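Local coordinates for MPT synthase subunit 2 (Burkholderia ambifaria, PDB 7L32), which probably serves as the catalytic large subunit of molybdopterin synthase, which transfers sulfur to precursor Z in building the molybdenum cofactor, at residues A74-R79 / C118-D123. Sequence-based numbering, arbitrary orientation.
Sequences AAEAGR and CEFVMD
A77 packs its single methyl carbon against two side chains of the facing helix: CB lies 3.7 Å from CG2 of V121 and 4.0 Å from CD2 of the F120 ring. This is the tight, buried part of the contact. Of the two V121 methyl branches, CG2 is the one that meets A77 CB. The F120 side chain extends anti to its backbone N (chi1 172°), which carries the ring across to the other helix; there CE2 comes to 3.9 Å from the backbone N of A77. With their axes 9.6 Å apart at closest approach and their directions 147° apart, the two segments run roughly antiparallel and meet through van der Waals packing, mostly of apolar side chains. They belong to helices 65-80 and 111-128, which pack against the mixed sheet of the MoaE alpha/beta fold: V121 also touches V104 and I88 on its strands, and A74 rests on V86. On its other flank helix 111-128 meets the second subunit, where D123 forms a salt bridge with R111 of that chain. Away from the sheet the contact reaches its more open side, at the partly exposed E76, yet the atoms still touch closely. Here the aliphatic part of E76 crosses the outer end of the F120 ring at about a right angle, CG standing 3.6 Å from CZ in an oblique approach. A bend at chi2 (64°) turns the carboxylate back along its own helix to R79, an exposed residue whose guanidinium grips it side-on: NE reaches E76 OE1 at 2.9 Å and NH2 reaches E76 OE2 at 2.8 Å. R80 adds a second salt bridge to E76 OE2, and W157 meets the F120 ring edge-to-face.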
ATOM      1  N   ALA A  74       3.825   5.612 -15.044  1.00 17.59           N
ATOM      2  CA  ALA A  74       2.654   6.195 -14.375  1.00 20.18           C
ATOM      3  C   ALA A  74       1.555   6.540 -15.372  1.00 22.94           C
ATOM      4  O   ALA A  74       0.364   6.359 -15.085  1.00 21.01           O
ATOM      5  CB  ALA A  74       3.064   7.437 -13.583  1.00 21.81           C
ATOM      6  N   ALA A  75       1.934   7.051 -16.551  1.00 20.27           N
ATOM      7  CA  ALA A  75       0.944   7.364 -17.578  1.00 23.77           C
ATOM      8  C   ALA A  75       0.194   6.111 -18.031  1.00 20.37           C
ATOM      9  O   ALA A  75      -1.027   6.151 -18.235  1.00 20.26           O
ATOM     10  CB  ALA A  75       1.619   8.051 -18.779  1.00 24.49           C
ATOM     11  N   GLU A  76       0.910   4.996 -18.205  1.00 18.73           N
ATOM     12  CA  GLU A  76       0.265   3.732 -18.578  1.00 20.15           C
ATOM     13  C   GLU A  76      -0.666   3.225 -17.477  1.00 22.09           C
ATOM     14  O   GLU A  76      -1.755   2.714 -17.772  1.00 19.69           O
ATOM     15  CB  GLU A  76       1.315   2.673 -18.924  1.00 21.95           C
ATOM     16  CG  GLU A  76       0.753   1.256 -19.154  1.00 20.02           C
ATOM     17  CD  GLU A  76      -0.191   1.142 -20.367  1.00 28.44           C
ATOM     18  OE1 GLU A  76      -0.307   2.082 -21.197  1.00 23.51           O
ATOM     19  OE2 GLU A  76      -0.828   0.082 -20.499  1.00 24.75           O
ATOM     20  N   ALA A  77      -0.267   3.365 -16.206  1.00 17.28           N
ATOM     21  CA  ALA A  77      -1.197   3.043 -15.121  1.00 18.66           C
ATOM     22  C   ALA A  77      -2.470   3.871 -15.236  1.00 21.54           C
ATOM     23  O   ALA A  77      -3.576   3.356 -15.030  1.00 19.39           O
ATOM     24  CB  ALA A  77      -0.548   3.266 -13.749  1.00 15.74           C
ATOM     25  N   GLY A  78      -2.329   5.168 -15.551  1.00 16.85           N
ATOM     26  CA  GLY A  78      -3.497   6.013 -15.724  1.00 21.31           C
ATOM     27  C   GLY A  78      -4.359   5.628 -16.914  1.00 25.68           C
ATOM     28  O   GLY A  78      -5.579   5.838 -16.893  1.00 21.69           O
ATOM     29  N   ARG A  79      -3.744   5.097 -17.978  1.00 21.45           N
ATOM     30  CA  ARG A  79      -4.516   4.614 -19.122  1.00 22.37           C
ATOM     31  C   ARG A  79      -5.335   3.381 -18.745  1.00 21.54           C
ATOM     32  O   ARG A  79      -6.475   3.221 -19.195  1.00 22.07           O
ATOM     33  CB  ARG A  79      -3.571   4.269 -20.282  1.00 19.64           C
ATOM     34  CG  ARG A  79      -4.283   4.021 -21.630  1.00 25.43           C
ATOM     35  CD  ARG A  79      -3.364   3.378 -22.675  1.00 27.07           C
ATOM     36  NE  ARG A  79      -2.965   2.047 -22.238  1.00 25.58           N
ATOM     37  CZ  ARG A  79      -3.740   0.970 -22.332  1.00 30.06           C
ATOM     38  NH1 ARG A  79      -4.946   1.031 -22.881  1.00 23.55           N
ATOM     39  NH2 ARG A  79      -3.300  -0.195 -21.852  1.00 21.41           N
ATOM     40  N   CYS A 118      -1.083   0.382  -8.003  1.00 13.10           N
ATOM     41  CA  CYS A 118       0.155   0.477  -7.231  1.00 16.26           C
ATOM     42  C   CYS A 118       1.063  -0.714  -7.514  1.00 17.87           C
ATOM     43  O   CYS A 118       2.281  -0.551  -7.721  1.00 15.14           O
ATOM     44  CB  CYS A 118      -0.165   0.574  -5.739  1.00 15.68           C
ATOM     45  SG  CYS A 118       1.253   1.016  -4.706  1.00 18.83           S
ATOM     46  N   GLU A 119       0.495  -1.925  -7.541  1.00 15.67           N
ATOM     47  CA  GLU A 119       1.319  -3.098  -7.837  1.00 15.00           C
ATOM     48  C   GLU A 119       1.814  -3.079  -9.278  1.00 17.13           C
ATOM     49  O   GLU A 119       2.969  -3.448  -9.552  1.00 14.89           O
ATOM     50  CB  GLU A 119       0.530  -4.385  -7.564  1.00 18.31           C
ATOM     51  CG  GLU A 119       1.344  -5.632  -7.792  1.00 21.70           C
ATOM     52  CD  GLU A 119       0.756  -6.881  -7.111  1.00 26.23           C
ATOM     53  OE1 GLU A 119      -0.463  -6.923  -6.817  1.00 23.06           O
ATOM     54  OE2 GLU A 119       1.549  -7.802  -6.845  1.00 26.69           O
ATOM     55  N   PHE A 120       0.956  -2.664 -10.211  1.00 15.11           N
ATOM     56  CA  PHE A 120       1.383  -2.550 -11.611  1.00 17.33           C
ATOM     57  C   PHE A 120       2.582  -1.608 -11.747  1.00 16.96           C
ATOM     58  O   PHE A 120       3.565  -1.921 -12.448  1.00 18.48           O
ATOM     59  CB  PHE A 120       0.205  -2.068 -12.481  1.00 15.01           C
ATOM     60  CG  PHE A 120       0.605  -1.729 -13.902  1.00 16.23           C
ATOM     61  CD1 PHE A 120       0.676  -2.717 -14.868  1.00 17.36           C
ATOM     62  CD2 PHE A 120       0.897  -0.414 -14.266  1.00 16.60           C
ATOM     63  CE1 PHE A 120       1.099  -2.424 -16.192  1.00 21.76           C
ATOM     64  CE2 PHE A 120       1.302  -0.108 -15.566  1.00 18.10           C
ATOM     65  CZ  PHE A 120       1.401  -1.108 -16.541  1.00 21.15           C
ATOM     66  N   VAL A 121       2.503  -0.435 -11.116  1.00 15.10           N
ATOM     67  CA  VAL A 121       3.604   0.531 -11.207  1.00 17.94           C
ATOM     68  C   VAL A 121       4.883  -0.065 -10.622  1.00 16.91           C
ATOM     69  O   VAL A 121       5.964   0.079 -11.204  1.00 16.65           O
ATOM     70  CB  VAL A 121       3.227   1.864 -10.518  1.00 17.10           C
ATOM     71  CG1 VAL A 121       4.465   2.792 -10.386  1.00 15.31           C
ATOM     72  CG2 VAL A 121       2.107   2.611 -11.295  1.00 15.12           C
ATOM     73  N   MET A 122       4.785  -0.754  -9.476  1.00 16.41           N
ATOM     74  CA  MET A 122       5.971  -1.376  -8.879  1.00 15.89           C
ATOM     75  C   MET A 122       6.555  -2.455  -9.789  1.00 18.12           C
ATOM     76  O   MET A 122       7.784  -2.521  -9.975  1.00 18.37           O
ATOM     77  CB  MET A 122       5.655  -1.984  -7.489  1.00 14.41           C
ATOM     78  CG  MET A 122       5.721  -0.954  -6.319  1.00 16.90           C
ATOM     79  SD  MET A 122       7.358  -0.143  -6.195  1.00 21.43           S
ATOM     80  CE  MET A 122       8.394  -1.561  -5.898  1.00 20.53           C
ATOM     81  N   ASP A 123       5.699  -3.315 -10.364  1.00 15.71           N
ATOM     82  CA  ASP A 123       6.185  -4.373 -11.259  1.00 17.74           C
ATOM     83  C   ASP A 123       6.908  -3.776 -12.466  1.00 20.88           C
ATOM     84  O   ASP A 123       7.974  -4.251 -12.865  1.00 20.80           O
ATOM     85  CB  ASP A 123       5.022  -5.238 -11.751  1.00 19.49           C
ATOM     86  CG  ASP A 123       4.507  -6.204 -10.691  1.00 24.75           C
ATOM     87  OD1 ASP A 123       5.204  -6.449  -9.677  1.00 23.10           O
ATOM     88  OD2 ASP A 123       3.387  -6.707 -10.895  1.00 22.14           O
TER